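Local atomic coordinates of possible adhesin (PDB entry 4WA0), a protein that probably mediates attachment of an extremely thermophilic bacterium to cellulose, here as the magnesium-binding C-terminal beta-helix domain of a tapirin. Residues L246-D251 / R273-A278; S64-N69 / N328-L333; I76-K81 / E221-D226. All blocks are in the same frame, centred on the assembly; numbering follows the deposited sequence.

Contact 1. Residues L246-D251 / R273-A278. With MG (magnesium ion), chain B.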
loop_
_atom_site.group_PDB
_atom_site.type_symbol
_atom_site.label_atom_id
_atom_site.label_comp_id
_atom_site.label_asym_id
_atom_site.label_seq_id
_atom_site.Cartn_x
_atom_site.Cartn_y
_atom_site.Cartn_z
ATOM N N LEU A 246 -5.266 -0.605 -28.823
ATOM C CA LEU A 246 -4.257 -1.264 -27.974
ATOM C C LEU A 246 -3.059 -1.758 -28.734
ATOM O O LEU A 246 -3.150 -2.099 -29.923
ATOM C CB LEU A 246 -4.811 -2.421 -27.172
ATOM C CG LEU A 246 -5.999 -2.168 -26.223
ATOM C CD1 LEU A 246 -6.670 -3.449 -25.737
ATOM C CD2 LEU A 246 -5.596 -1.197 -25.135
ATOM N N GLY A 247 -1.949 -1.886 -27.975
ATOM C CA GLY A 247 -0.722 -2.516 -28.481
ATOM C C GLY A 247 -0.344 -3.700 -27.620
ATOM O O GLY A 247 -0.790 -3.807 -26.492
ATOM N N SER A 248 0.525 -4.569 -28.159
ATOM C CA SER A 248 0.987 -5.717 -27.405
ATOM C C SER A 248 2.320 -6.227 -27.887
ATOM O O SER A 248 2.629 -6.123 -29.078
ATOM C CB SER A 248 -0.026 -6.856 -27.513
ATOM O OG SER A 248 -0.310 -7.271 -28.830
ATOM N N THR A 249 3.072 -6.845 -26.973
ATOM C CA THR A 249 4.220 -7.623 -27.323
ATOM C C THR A 249 4.135 -8.890 -26.513
ATOM O O THR A 249 3.916 -8.827 -25.279
ATOM C CB THR A 249 5.481 -6.840 -26.959
ATOM O OG1 THR A 249 5.452 -5.551 -27.587
ATOM C CG2 THR A 249 6.810 -7.572 -27.275
ATOM N N ALA A 250 4.406 -10.026 -27.177
ATOM C CA ALA A 250 4.376 -11.320 -26.489
ATOM C C ALA A 250 5.751 -11.982 -26.444
ATOM O O ALA A 250 6.625 -11.696 -27.280
ATOM C CB ALA A 250 3.388 -12.205 -27.104
ATOM N N ASP A 251 5.928 -12.721 -25.376
ATOM C CA ASP A 251 7.045 -13.657 -25.226
ATOM C C ASP A 251 6.524 -15.075 -25.118
ATOM O O ASP A 251 6.028 -15.488 -24.046
ATOM C CB ASP A 251 7.908 -13.241 -24.050
ATOM C CG ASP A 251 9.142 -14.159 -23.834
ATOM O OD1 ASP A 251 9.422 -15.110 -24.635
ATOM O OD2 ASP A 251 9.816 -13.911 -22.776
ATOM N N ARG A 273 -8.521 -8.681 -23.970
ATOM C CA ARG A 273 -8.640 -10.091 -24.432
ATOM C C ARG A 273 -8.693 -10.216 -25.949
ATOM O O ARG A 273 -8.108 -11.153 -26.500
ATOM C CB ARG A 273 -9.836 -10.771 -23.836
ATOM C CG ARG A 273 -9.765 -11.091 -22.327
ATOM C CD ARG A 273 -10.935 -11.998 -21.831
ATOM N NE ARG A 273 -12.165 -11.272 -21.536
ATOM C CZ ARG A 273 -12.388 -10.521 -20.437
ATOM N NH1 ARG A 273 -11.464 -10.450 -19.487
ATOM N NH2 ARG A 273 -13.542 -9.833 -20.292
ATOM N N ILE A 274 -9.337 -9.277 -26.644
ATOM C CA ILE A 274 -9.307 -9.280 -28.079
ATOM C C ILE A 274 -7.891 -9.056 -28.622
ATOM O O ILE A 274 -7.461 -9.815 -29.525
ATOM C CB ILE A 274 -10.276 -8.207 -28.635
ATOM C CG1 ILE A 274 -11.719 -8.654 -28.340
ATOM C CG2 ILE A 274 -9.982 -7.983 -30.128
ATOM C CD1 ILE A 274 -12.758 -7.570 -28.493
ATOM N N GLU A 275 -7.129 -8.152 -27.991
ATOM C CA GLU A 275 -5.720 -7.895 -28.353
ATOM C C GLU A 275 -4.890 -9.138 -28.069
ATOM O O GLU A 275 -4.055 -9.514 -28.890
ATOM C CB GLU A 275 -5.179 -6.710 -27.577
ATOM C CG GLU A 275 -3.722 -6.312 -27.872
ATOM C CD GLU A 275 -3.471 -5.704 -29.234
ATOM O OE1 GLU A 275 -4.452 -5.265 -29.865
ATOM O OE2 GLU A 275 -2.268 -5.642 -29.666
ATOM N N ILE A 276 -5.125 -9.759 -26.916
ATOM C CA ILE A 276 -4.353 -10.965 -26.525
ATOM C C ILE A 276 -4.574 -12.130 -27.501
ATOM O O ILE A 276 -3.613 -12.814 -27.948
ATOM C CB ILE A 276 -4.633 -11.440 -25.080
ATOM C CG1 ILE A 276 -4.219 -10.362 -24.032
ATOM C CG2 ILE A 276 -3.970 -12.794 -24.772
ATOM C CD1 ILE A 276 -4.909 -10.522 -22.699
ATOM N N SER A 277 -5.814 -12.346 -27.841
ATOM C CA SER A 277 -6.157 -13.441 -28.724
ATOM C C SER A 277 -5.502 -13.256 -30.118
ATOM O O SER A 277 -4.928 -14.191 -30.733
ATOM C CB SER A 277 -7.677 -13.506 -28.834
ATOM O OG SER A 277 -8.270 -13.878 -27.615
ATOM N N ALA A 278 -5.561 -12.039 -30.627
ATOM C CA ALA A 278 -4.939 -11.738 -31.896
ATOM C C ALA A 278 -3.436 -11.900 -31.816
ATOM O O ALA A 278 -2.836 -12.466 -32.737
ATOM C CB ALA A 278 -5.312 -10.326 -32.382
HETATM MG MG MG B . -4.030 -3.516 -31.560
#
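The carboxylate of E275 is split between a metal and a hydroxyl: OE1 binds a magnesium ion while OE2 accepts a hydrogen bond from S248. On the metal side E275 OE1 lies 2.5 Å from the magnesium, and the backbone O of L246 binds the same ion at 2.3 Å. These two ligands stand 3.4 Å apart, E275 OE1 from L246 O, held together by the cation. D239 OD1 and the backbone oxygens of V241 and S243 are further ligands, so that three main-chain carbonyls from the 239-246 loop join the carboxylates of D239 and E275 at the ion. S248 OG donates to E275 OE2 at 2.7 Å, approaching on the anti side of the carboxylate and 19° out of its plane, so the group is gripped at both oxygens and its rotation is fixed. The E275 chain leaves with CG anti to the backbone N (chi1 -179°) and then bends at chi2, 70°, which turns the carboxylate toward the ion. Nearer the helix backbone, L246 CD1 packs against E275 CB at 4.0 Å. S248 OG has a second bond, to R279 NE, one turn further along the same helix. Strand 247-251 runs antiparallel to strand 258-263, whose I261 touches both S248 and E275, and helix 269-280 is thereby fastened to this strand pair and to the metal loop.

Contact 2. Residues S64-N69 / N328-L333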
loop_
_atom_site.group_PDB
_atom_site.type_symbol
_atom_site.label_atom_id
_atom_site.label_comp_id
_atom_site.label_asym_id
_atom_site.label_seq_id
_atom_site.Cartn_x
_atom_site.Cartn_y
_atom_site.Cartn_z
ATOM N N SER A 64 -22.252 -6.531 2.432
ATOM C CA SER A 64 -21.941 -7.954 2.642
ATOM C C SER A 64 -21.093 -8.610 1.524
ATOM O O SER A 64 -20.514 -9.665 1.744
ATOM C CB SER A 64 -23.210 -8.754 2.929
ATOM O OG SER A 64 -24.035 -8.680 1.795
ATOM N N ARG A 65 -20.987 -7.963 0.366
ATOM C CA ARG A 65 -20.157 -8.438 -0.740
ATOM C C ARG A 65 -18.731 -8.014 -0.566
ATOM O O ARG A 65 -17.884 -8.373 -1.378
ATOM C CB ARG A 65 -20.691 -7.906 -2.056
ATOM C CG ARG A 65 -22.040 -8.555 -2.429
ATOM C CD ARG A 65 -22.734 -7.810 -3.549
ATOM N NE ARG A 65 -23.117 -6.493 -3.161
ATOM C CZ ARG A 65 -23.643 -5.602 -3.976
ATOM N NH1 ARG A 65 -23.872 -5.925 -5.263
ATOM N NH2 ARG A 65 -23.952 -4.409 -3.536
ATOM N N CYS A 66 -18.513 -7.151 0.442
ATOM C CA CYS A 66 -17.178 -6.663 0.783
ATOM C C CYS A 66 -16.639 -7.495 1.939
ATOM O O CYS A 66 -17.135 -8.595 2.252
ATOM C CB CYS A 66 -17.189 -5.179 1.082
ATOM S SG CYS A 66 -15.538 -4.378 0.774
ATOM N N ARG A 67 -15.637 -6.969 2.607
ATOM C CA ARG A 67 -14.870 -7.764 3.589
ATOM C C ARG A 67 -13.914 -6.824 4.296
ATOM O O ARG A 67 -13.896 -5.620 4.061
ATOM C CB ARG A 67 -14.120 -8.913 2.946
ATOM C CG ARG A 67 -13.000 -8.472 2.019
ATOM C CD ARG A 67 -12.526 -9.599 1.073
ATOM N NE ARG A 67 -11.491 -9.063 0.236
ATOM C CZ ARG A 67 -10.838 -9.712 -0.691
ATOM N NH1 ARG A 67 -11.147 -10.980 -0.929
ATOM N NH2 ARG A 67 -9.883 -9.126 -1.364
ATOM N N ASP A 68 -13.144 -7.375 5.213
ATOM C CA ASP A 68 -12.224 -6.567 6.039
ATOM C C ASP A 68 -10.982 -6.303 5.175
ATOM O O ASP A 68 -10.767 -6.988 4.196
ATOM C CB ASP A 68 -11.790 -7.320 7.293
ATOM C CG ASP A 68 -12.926 -7.495 8.338
ATOM O OD1 ASP A 68 -13.794 -6.628 8.457
ATOM O OD2 ASP A 68 -12.886 -8.521 9.064
ATOM N N ASN A 69 -10.181 -5.332 5.597
ATOM C CA ASN A 69 -8.873 -5.094 4.998
ATOM C C ASN A 69 -7.900 -5.891 5.799
ATOM O O ASN A 69 -7.902 -5.832 7.060
ATOM C CB ASN A 69 -8.548 -3.626 5.091
ATOM C CG ASN A 69 -9.535 -2.763 4.351
ATOM O OD1 ASN A 69 -9.819 -2.954 3.164
ATOM N ND2 ASN A 69 -10.127 -1.790 5.086
ATOM N N ASN A 328 -20.048 -4.941 -11.326
ATOM C CA ASN A 328 -20.504 -5.108 -9.938
ATOM C C ASN A 328 -19.320 -4.553 -9.180
ATOM O O ASN A 328 -18.232 -5.076 -9.382
ATOM C CB ASN A 328 -20.644 -6.618 -9.695
ATOM C CG ASN A 328 -20.466 -7.046 -8.233
ATOM O OD1 ASN A 328 -20.555 -6.250 -7.289
ATOM N ND2 ASN A 328 -20.223 -8.357 -8.047
ATOM N N PRO A 329 -19.507 -3.486 -8.379
ATOM C CA PRO A 329 -18.319 -2.879 -7.804
ATOM C C PRO A 329 -17.547 -3.844 -6.922
ATOM O O PRO A 329 -16.386 -3.589 -6.660
ATOM C CB PRO A 329 -18.866 -1.699 -6.953
ATOM C CG PRO A 329 -20.366 -1.731 -7.062
ATOM C CD PRO A 329 -20.718 -3.054 -7.648
ATOM N N TYR A 330 -18.180 -4.933 -6.463
ATOM C CA TYR A 330 -17.541 -5.899 -5.598
ATOM C C TYR A 330 -16.933 -7.107 -6.322
ATOM O O TYR A 330 -16.488 -8.040 -5.662
ATOM C CB TYR A 330 -18.533 -6.360 -4.479
ATOM C CG TYR A 330 -19.010 -5.199 -3.659
ATOM C CD1 TYR A 330 -18.176 -4.654 -2.661
ATOM C CD2 TYR A 330 -20.188 -4.530 -3.976
ATOM C CE1 TYR A 330 -18.562 -3.500 -1.949
ATOM C CE2 TYR A 330 -20.593 -3.376 -3.278
ATOM C CZ TYR A 330 -19.769 -2.881 -2.252
ATOM O OH TYR A 330 -20.058 -1.685 -1.618
ATOM N N ALA A 331 -16.907 -7.101 -7.664
ATOM C CA ALA A 331 -16.468 -8.273 -8.434
ATOM C C ALA A 331 -15.101 -8.799 -7.922
ATOM O O ALA A 331 -14.853 -10.006 -7.743
ATOM C CB ALA A 331 -16.427 -7.913 -9.926
ATOM N N GLY A 332 -14.205 -7.840 -7.696
ATOM C CA GLY A 332 -12.871 -8.136 -7.174
ATOM C C GLY A 332 -11.802 -8.433 -8.230
ATOM O O GLY A 332 -12.129 -8.744 -9.390
ATOM N N LEU A 333 -10.549 -8.294 -7.824
ATOM C CA LEU A 333 -9.408 -8.584 -8.662
ATOM C C LEU A 333 -8.430 -9.287 -7.746
ATOM O O LEU A 333 -8.121 -8.747 -6.664
ATOM C CB LEU A 333 -8.707 -7.332 -9.187
ATOM C CG LEU A 333 -7.376 -7.564 -9.983
ATOM C CD1 LEU A 333 -7.656 -8.317 -11.277
ATOM C CD2 LEU A 333 -6.708 -6.227 -10.333
#
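Two loops of the beta-helix meet here from coils with two others between them, one joining strands 56-58 and 69-73, the other joining strands 320-325 and 333-337. The second loop carries a type I beta turn from N328 to A331 that is also an Asx turn: N328 OD1 accepts from Y330 N at 2.8 Å, with the donor above the carbonyl plane, 63° out of it. The turn presents Y330 to the first loop, where R65 and C66 both touch its ring. The R65 guanidinium meets the tyrosine obliquely, its plane inclined by 39° to the ring, so that Y330 CD2 sits over the centre of one guanidinium face and R65 NH2 comes 3.5 Å from Y330 CE2. A bend at chi3 of R65 brings the group back toward the ring, while R65 CB touches Y330 CG at 3.6 Å. The charged end has D63 as its salt-bridge partner through NE, and the tyrosine hydroxyl is hydrogen-bonded to D61; both acids precede R65 in its own loop. N23 ND2 joins the two loops by bonding to the backbone O of R65 and of Y330. At CE1 of Y330, C66 CB packs at 3.7 Å, and C66 SG makes a sulfur-aromatic contact at the ring edge, 5.4 Å from the Y330 centroid and 80° off the ring normal.

Contact 3. Residues I76-K81 / E221-D226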
loop_
_atom_site.group_PDB
_atom_site.type_symbol
_atom_site.label_atom_id
_atom_site.label_comp_id
_atom_site.label_asym_id
_atom_site.label_seq_id
_atom_site.Cartn_x
_atom_site.Cartn_y
_atom_site.Cartn_z
ATOM N N ILE A 76 8.396 -2.043 4.025
ATOM C CA ILE A 76 8.077 -0.674 4.371
ATOM C C ILE A 76 6.703 -0.203 3.874
ATOM O O ILE A 76 6.349 -0.452 2.754
ATOM C CB ILE A 76 9.166 0.287 3.823
ATOM C CG1 ILE A 76 10.511 0.033 4.540
ATOM C CG2 ILE A 76 8.709 1.740 3.900
ATOM C CD1 ILE A 76 11.755 0.648 3.916
ATOM N N ILE A 77 5.947 0.458 4.747
ATOM C CA ILE A 77 4.821 1.324 4.373
ATOM C C ILE A 77 5.416 2.762 4.469
ATOM O O ILE A 77 5.813 3.203 5.575
ATOM C CB ILE A 77 3.609 1.153 5.323
ATOM C CG1 ILE A 77 3.040 -0.288 5.234
ATOM C CG2 ILE A 77 2.505 2.152 4.974
ATOM C CD1 ILE A 77 1.826 -0.546 6.023
ATOM N N TYR A 78 5.343 3.495 3.381
ATOM C CA TYR A 78 5.796 4.860 3.360
ATOM C C TYR A 78 4.671 5.743 2.984
ATOM O O TYR A 78 4.072 5.537 1.969
ATOM C CB TYR A 78 6.973 5.011 2.413
ATOM C CG TYR A 78 7.471 6.435 2.205
ATOM C CD1 TYR A 78 6.771 7.334 1.447
ATOM C CD2 TYR A 78 8.699 6.843 2.702
ATOM C CE1 TYR A 78 7.252 8.638 1.186
ATOM C CE2 TYR A 78 9.159 8.150 2.495
ATOM C CZ TYR A 78 8.412 9.036 1.768
ATOM O OH TYR A 78 8.816 10.310 1.458
ATOM N N VAL A 79 4.397 6.739 3.805
ATOM C CA VAL A 79 3.335 7.727 3.505
ATOM C C VAL A 79 3.939 9.106 3.640
ATOM O O VAL A 79 4.326 9.530 4.739
ATOM C CB VAL A 79 2.149 7.564 4.443
ATOM C CG1 VAL A 79 1.014 8.542 4.091
ATOM C CG2 VAL A 79 1.614 6.124 4.393
ATOM N N GLU A 80 4.015 9.846 2.535
ATOM C CA GLU A 80 4.607 11.187 2.609
ATOM C C GLU A 80 3.789 12.179 3.470
ATOM O O GLU A 80 4.364 13.021 4.204
ATOM C CB GLU A 80 4.813 11.710 1.172
ATOM C CG GLU A 80 5.442 13.102 1.103
ATOM C CD GLU A 80 5.343 13.769 -0.272
ATOM O OE1 GLU A 80 5.991 13.306 -1.206
ATOM O OE2 GLU A 80 4.650 14.824 -0.409
ATOM N N LYS A 81 2.459 12.118 3.365
ATOM C CA LYS A 81 1.549 13.009 4.129
ATOM C C LYS A 81 0.882 12.235 5.249
ATOM O O LYS A 81 1.637 11.630 6.026
ATOM C CB LYS A 81 0.626 13.789 3.175
ATOM C CG LYS A 81 1.421 14.538 2.107
ATOM C CD LYS A 81 0.508 15.299 1.171
ATOM C CE LYS A 81 1.380 16.004 0.116
ATOM N NZ LYS A 81 0.459 16.740 -0.777
ATOM N N GLU A 221 15.800 7.383 1.022
ATOM C CA GLU A 221 15.983 6.910 -0.348
ATOM C C GLU A 221 14.683 7.066 -1.122
ATOM O O GLU A 221 14.651 7.605 -2.244
ATOM C CB GLU A 221 16.425 5.443 -0.383
ATOM C CG GLU A 221 17.353 5.149 -1.525
ATOM C CD GLU A 221 16.902 4.012 -2.387
ATOM O OE1 GLU A 221 17.095 2.838 -1.976
ATOM O OE2 GLU A 221 16.391 4.311 -3.489
ATOM N N ILE A 222 13.588 6.598 -0.502
ATOM C CA ILE A 222 12.288 6.693 -1.123
ATOM C C ILE A 222 11.928 8.148 -1.322
ATOM O O ILE A 222 11.519 8.538 -2.399
ATOM C CB ILE A 222 11.195 6.036 -0.273
ATOM C CG1 ILE A 222 11.354 4.526 -0.237
ATOM C CG2 ILE A 222 9.805 6.448 -0.788
ATOM C CD1 ILE A 222 10.570 3.921 0.945
ATOM N N ARG A 223 12.148 8.983 -0.319
ATOM C CA ARG A 223 11.823 10.404 -0.462
ATOM C C ARG A 223 12.594 11.056 -1.623
ATOM O O ARG A 223 12.058 11.907 -2.345
ATOM C CB ARG A 223 12.224 11.125 0.803
ATOM C CG ARG A 223 11.805 12.594 0.813
ATOM C CD ARG A 223 12.340 13.240 2.099
ATOM N NE ARG A 223 11.697 12.738 3.312
ATOM C CZ ARG A 223 12.265 12.071 4.327
ATOM N NH1 ARG A 223 13.562 11.728 4.326
ATOM N NH2 ARG A 223 11.505 11.695 5.357
ATOM N N ASN A 224 13.854 10.696 -1.808
ATOM C CA ASN A 224 14.645 11.435 -2.808
ATOM C C ASN A 224 14.703 10.813 -4.190
ATOM O O ASN A 224 15.217 11.450 -5.130
ATOM C CB ASN A 224 16.068 11.686 -2.304
ATOM C CG ASN A 224 16.101 12.679 -1.151
ATOM O OD1 ASN A 224 15.460 13.729 -1.183
ATOM N ND2 ASN A 224 16.811 12.330 -0.122
ATOM N N ARG A 225 14.199 9.584 -4.324
ATOM C CA ARG A 225 14.150 8.912 -5.632
ATOM C C ARG A 225 12.992 9.440 -6.468
ATOM O O ARG A 225 11.851 9.535 -5.992
ATOM C CB ARG A 225 14.034 7.403 -5.468
ATOM C CG ARG A 225 14.059 6.629 -6.786
ATOM C CD ARG A 225 14.317 5.160 -6.528
ATOM N NE ARG A 225 15.703 4.902 -6.112
ATOM C CZ ARG A 225 16.740 4.774 -6.946
ATOM N NH1 ARG A 225 17.964 4.536 -6.464
ATOM N NH2 ARG A 225 16.569 4.878 -8.264
ATOM N N ASP A 226 13.293 9.779 -7.719
ATOM C CA ASP A 226 12.262 10.125 -8.684
ATOM C C ASP A 226 11.937 8.808 -9.400
ATOM O O ASP A 226 12.700 8.362 -10.229
ATOM C CB ASP A 226 12.768 11.161 -9.694
ATOM C CG ASP A 226 11.773 11.418 -10.805
ATOM O OD1 ASP A 226 10.684 10.746 -10.725
ATOM O OD2 ASP A 226 12.100 12.221 -11.763
#
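I222 sets a methyl group squarely on the ring of Y78. Its CG2 lies 3.6 Å from the Y78 ring centroid and only 5° off the ring normal, a CH-pi contact in which the methyl is almost equidistant from all six ring carbons. The other branch of the isoleucine reaches back toward the strand, where I222 CD1 meets Y78 CB at 4.0 Å and, in the conformer described, I76 CG2 at 4.1 Å; the two isoleucine side chains run alongside one another, pointing opposite ways. In I222, CG2 stands anti to the backbone N, whereas CG1 takes the position anti to the carbonyl carbon (chi1 -69°); this division gives one branch to the ring face and the other to the root of the tyrosine. At the far end of the ring, Y78 OH touches the aliphatic start of R223, 3.6 Å from R223 CB, as the arginine crosses the tyrosine at about a right angle. I76 and Y78 alternate with I77 along strand 76-79 of the parallel beta-helix, so both turn outward to helix 217-224 while I77 points the other way, against I95, A97 and I100. The helix thus lies on the outside of the solenoid. Its I219 adds to the patch by touching I76 and Y78, and the ring of Y101, on the next coil, meets that of Y78 with the planes at about 40°. R223 is held by a salt bridge from NH1 to D220. Where the helix ends, R225 NE makes a salt bridge to E221 OE2 at 2.8 Å in the conformer given for E221, with the oxygen near the guanidinium plane, and R225 NH2 bonds to the backbone O of S357, close to the C-terminus.

Overall arrangement
The three contacts are spread along one elongated beta-helix domain. Contact 1 holds the magnesium site near one end; its centre is about 29 Å from the centre of the chain, and those of contacts 2 and 3 are about 17 and 12 Å away, on opposite sides of it. Contact 2 joins segments 259 residues apart, and both other contacts fall within that span of sequence. Contact 3 closes before contact 1 opens, helix 217-224 being the last helix or strand before strand 247-251. None of the three touch: the centres of contacts 1 and 2 are 29 Å apart, with nearest atoms about 9 Å, while contact 3 is 34 Å from contact 1, between centres.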